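Multiheme cytochrome cf (Carboxydothermus ferrireducens DSM 11255, PDB 6QVM) sits in the S-layer and probably passes electrons through its eleven c-type hemes to insoluble extracellular iron(III). Local coordinates at residues Leu257-Ser260 against Phe265-Ser268; Leu280-Lys285 against Asn299-Asp304. All blocks are in the same frame, centred on the assembly; numbering follows the deposited sequence.

Contacts 1 and 2 show, as a worked example, how a loop can share the core of the sheet it leaves. Contact 1 closes first along the chain, within the loop between strands 247-248 and 270-275; contact 2 follows, joining strand 279-284 to strand 300-303. All four strands belong to one five-stranded antiparallel sheet. The two contact centres are 10 Å apart and on the same side of the chain's centre. They meet at W301, whose ring touches that of W259 and whose NE1 hydrogen-bonds L258 O, so that loop and edge strand are fastened together. Contact 2 also reaches one of the hemes c, through L281.

Contact 1 of 2, residues Leu257-Ser260 against Phe265-Ser268; sequences LLWS and FQAS
Within the long loop that joins strands 247-248 and 270-275 of the antiparallel sheet, the indole of W259 packs against the backbone and side chains of F265-A267, an aromatic contact that draws two parts of the loop together. The indole is sandwiched. Over one face runs the backbone of the second segment, with Q266 C 3.5 Å above the plane near the rim, and A267 CB sits over the five-membered ring in a CH-pi contact, 4.0 Å from its centroid. Beneath the opposite face lies L257 CB, from the indole's own segment. F265 arrives at the indole rim, near its plane, where F265 CE2 comes within 3.6 Å of W259 CZ3; the two rings are inclined by 71°. F265 reaches that place because its CG stands between the backbone N and the carbonyl carbon (chi1 58°), swinging the phenyl inward, where M290, P291 and Y292 also touch it. W259 and F265 both rest on V270 as well, which ties the loop to the first residue of strand 270-275. The polar part of the contact belongs to Q266. Its chain leaves pointing away from W259 but bends back at chi2 (-66°), carrying the amide over the backbone of the other segment. There Q266 NE2 donates to W259 O at 3.1 Å, a nearly straight bond whose donor lies well above the carbonyl plane rather than within it.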
# COMPACT_ATOMS: atom_id res chain seq x y z
N LEU A 257 8.71 21.96 17.94
CA LEU A 257 9.29 21.08 18.95
C LEU A 257 9.75 21.84 20.19
O LEU A 257 10.13 21.20 21.17
CB LEU A 257 10.46 20.30 18.35
CG LEU A 257 10.02 19.39 17.21
CD1 LEU A 257 11.18 18.58 16.64
CD2 LEU A 257 8.90 18.49 17.69
N LEU A 258 9.70 23.17 20.16
CA LEU A 258 10.06 24.02 21.29
C LEU A 258 11.45 23.65 21.82
O LEU A 258 11.62 23.27 22.98
CB LEU A 258 8.99 23.93 22.38
CG LEU A 258 7.57 24.18 21.87
CD1 LEU A 258 6.56 24.07 23.00
CD2 LEU A 258 7.48 25.54 21.18
N TRP A 259 12.43 23.75 20.92
CA TRP A 259 13.78 23.26 21.22
C TRP A 259 14.42 23.98 22.40
O TRP A 259 15.20 23.38 23.14
CB TRP A 259 14.67 23.40 19.98
CG TRP A 259 14.50 22.29 18.99
CD1 TRP A 259 13.88 22.36 17.78
CD2 TRP A 259 14.92 20.93 19.15
NE1 TRP A 259 13.91 21.14 17.16
CE2 TRP A 259 14.54 20.24 17.98
CE3 TRP A 259 15.59 20.23 20.16
CZ2 TRP A 259 14.82 18.89 17.80
CZ3 TRP A 259 15.85 18.89 19.98
CH2 TRP A 259 15.47 18.23 18.80
N SER A 260 14.09 25.26 22.60
CA SER A 260 14.68 26.00 23.72
C SER A 260 14.26 25.43 25.07
O SER A 260 14.90 25.74 26.07
CB SER A 260 14.30 27.47 23.64
OG SER A 260 12.90 27.64 23.72
N PHE A 265 19.63 18.21 24.46
CA PHE A 265 20.10 18.25 23.08
C PHE A 265 19.29 19.24 22.27
O PHE A 265 18.28 19.78 22.72
CB PHE A 265 20.10 16.85 22.43
CG PHE A 265 18.75 16.18 22.40
CD1 PHE A 265 18.28 15.48 23.50
CD2 PHE A 265 17.95 16.25 21.27
CE1 PHE A 265 17.05 14.85 23.47
CE2 PHE A 265 16.72 15.62 21.24
CZ PHE A 265 16.27 14.92 22.34
N GLN A 266 19.78 19.48 21.05
CA GLN A 266 19.21 20.43 20.11
C GLN A 266 19.04 19.75 18.76
O GLN A 266 19.45 18.60 18.56
CB GLN A 266 20.08 21.68 19.97
CG GLN A 266 20.11 22.54 21.22
CD GLN A 266 18.75 23.15 21.52
OE1 GLN A 266 18.25 23.98 20.76
NE2 GLN A 266 18.15 22.73 22.62
N ALA A 267 18.46 20.49 17.81
CA ALA A 267 18.11 19.90 16.52
C ALA A 267 19.35 19.40 15.78
O ALA A 267 19.30 18.37 15.10
CB ALA A 267 17.34 20.89 15.66
N SER A 268 20.46 20.12 15.91
CA SER A 268 21.69 19.74 15.22
C SER A 268 22.36 18.51 15.83
O SER A 268 23.23 17.92 15.18
CB SER A 268 22.67 20.91 15.19
OG SER A 268 22.85 21.44 16.49

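Contact 2 of 2, residues Leu280-Lys285 against Asn299-Asp304; sequences LLFVGK and NQWVAD
The phenyl ring of F282 and the indole of W301 meet at a slant, their planes 45° apart and the phenyl and six-membered-ring centroids separated by 5.1 Å. Around the indole, F294 adds an edge-to-face contact and W259 a further inclined ring. The pair bridges non-adjacent strands of the antiparallel sheet: 292-295 runs between 279-284 and the outermost strand 300-303, so side chains alone join the two segments. W301 CZ3 makes the closest approach, 3.4 Å from F282 CE1, and W301 CH2 lies 3.6 Å from F282 CZ. The two side chains cross at about a right angle; in each, CG is anti to the carbonyl carbon and so lies beside its own backbone N (chi1 -64° in F282, -61° in W301). Were F282 cut back to an alanine, W301 CZ3 and CH2 would probably lose their phenyl partner, and a gap is likely to open beside L257, V270 and V273, which the ring also touches. L281, the next residue back along the strand, makes the second link and touches a heme c, so this part of the sheet helps to line a heme pocket. Its partner D304 has a carboxylate oxygen, OD2, hydrogen-bonded to H306 ND1. L281 CD2 sits over the face of that carboxylate, almost equally far from its three atoms, with D304 OD2 nearest at 3.8 Å.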
# COMPACT_ATOMS: atom_id res chain seq x y z
N LEU A 280 7.29 11.37 19.33
CA LEU A 280 8.51 11.51 18.54
C LEU A 280 9.68 10.94 19.33
O LEU A 280 9.86 11.26 20.50
CB LEU A 280 8.78 12.98 18.20
CG LEU A 280 7.74 13.70 17.34
CD1 LEU A 280 8.23 15.10 17.02
CD2 LEU A 280 7.46 12.92 16.06
N LEU A 281 10.46 10.09 18.68
CA LEU A 281 11.75 9.63 19.19
C LEU A 281 12.85 10.26 18.36
O LEU A 281 12.65 10.61 17.19
CB LEU A 281 11.86 8.11 19.16
CG LEU A 281 10.88 7.31 20.02
CD1 LEU A 281 11.21 5.82 19.92
CD2 LEU A 281 10.89 7.76 21.47
N PHE A 282 14.03 10.42 18.96
CA PHE A 282 15.12 11.15 18.34
C PHE A 282 16.37 10.29 18.29
O PHE A 282 16.69 9.59 19.26
CB PHE A 282 15.36 12.47 19.08
CG PHE A 282 14.19 13.42 18.99
CD1 PHE A 282 13.11 13.29 19.85
CD2 PHE A 282 14.16 14.42 18.03
CE1 PHE A 282 12.03 14.15 19.76
CE2 PHE A 282 13.07 15.28 17.93
CZ PHE A 282 12.01 15.14 18.81
N VAL A 283 17.06 10.35 17.16
CA VAL A 283 18.18 9.47 16.85
C VAL A 283 19.43 10.33 16.68
O VAL A 283 19.47 11.21 15.82
CB VAL A 283 17.90 8.64 15.59
CG1 VAL A 283 19.14 7.87 15.17
CG2 VAL A 283 16.73 7.70 15.83
N GLY A 284 20.45 10.06 17.50
CA GLY A 284 21.65 10.86 17.51
C GLY A 284 22.54 10.63 16.30
O GLY A 284 22.29 9.78 15.45
N LYS A 285 23.62 11.41 16.25
CA LYS A 285 24.61 11.25 15.19
C LYS A 285 25.28 9.88 15.23
O LYS A 285 25.79 9.44 14.20
CB LYS A 285 25.66 12.36 15.29
CG LYS A 285 25.10 13.75 15.04
CD LYS A 285 25.83 14.44 13.90
CE LYS A 285 25.04 15.63 13.37
NZ LYS A 285 23.84 15.20 12.61
N ASN A 299 2.47 18.46 24.32
CA ASN A 299 3.35 19.47 23.74
C ASN A 299 4.70 19.56 24.45
O ASN A 299 5.28 20.65 24.55
CB ASN A 299 2.66 20.85 23.74
CG ASN A 299 2.89 21.62 22.46
OD1 ASN A 299 3.28 21.05 21.45
ND2 ASN A 299 2.62 22.92 22.50
N GLN A 300 5.22 18.44 24.94
CA GLN A 300 6.29 18.50 25.93
C GLN A 300 7.39 17.48 25.66
O GLN A 300 7.13 16.37 25.19
CB GLN A 300 5.74 18.25 27.34
CG GLN A 300 5.76 19.49 28.23
CD GLN A 300 4.72 19.43 29.33
OE1 GLN A 300 4.75 18.54 30.18
NE2 GLN A 300 3.77 20.36 29.29
N TRP A 301 8.62 17.88 25.99
CA TRP A 301 9.73 16.95 26.12
C TRP A 301 9.54 16.12 27.38
O TRP A 301 9.42 16.67 28.48
CB TRP A 301 11.05 17.70 26.18
CG TRP A 301 11.35 18.50 24.97
CD1 TRP A 301 11.20 19.85 24.82
CD2 TRP A 301 11.85 18.02 23.72
NE1 TRP A 301 11.58 20.23 23.56
CE2 TRP A 301 11.98 19.13 22.86
CE3 TRP A 301 12.21 16.75 23.25
CZ2 TRP A 301 12.45 19.00 21.55
CZ3 TRP A 301 12.66 16.63 21.95
CH2 TRP A 301 12.78 17.75 21.12
N VAL A 302 9.51 14.80 27.23
CA VAL A 302 9.43 13.88 28.36
C VAL A 302 10.65 12.97 28.33
O VAL A 302 11.33 12.84 27.31
CB VAL A 302 8.13 13.05 28.35
CG1 VAL A 302 6.90 13.96 28.38
CG2 VAL A 302 8.08 12.11 27.15
N ALA A 303 10.92 12.34 29.47
CA ALA A 303 12.07 11.46 29.60
C ALA A 303 11.79 10.12 28.91
O ALA A 303 10.69 9.58 29.00
CB ALA A 303 12.40 11.23 31.07
N ASP A 304 12.80 9.61 28.21
CA ASP A 304 12.67 8.36 27.47
C ASP A 304 13.89 7.49 27.71
O ASP A 304 15.02 7.98 27.70
CB ASP A 304 12.48 8.62 25.97
CG ASP A 304 11.93 7.41 25.24
OD1 ASP A 304 10.70 7.19 25.30
OD2 ASP A 304 12.72 6.67 24.63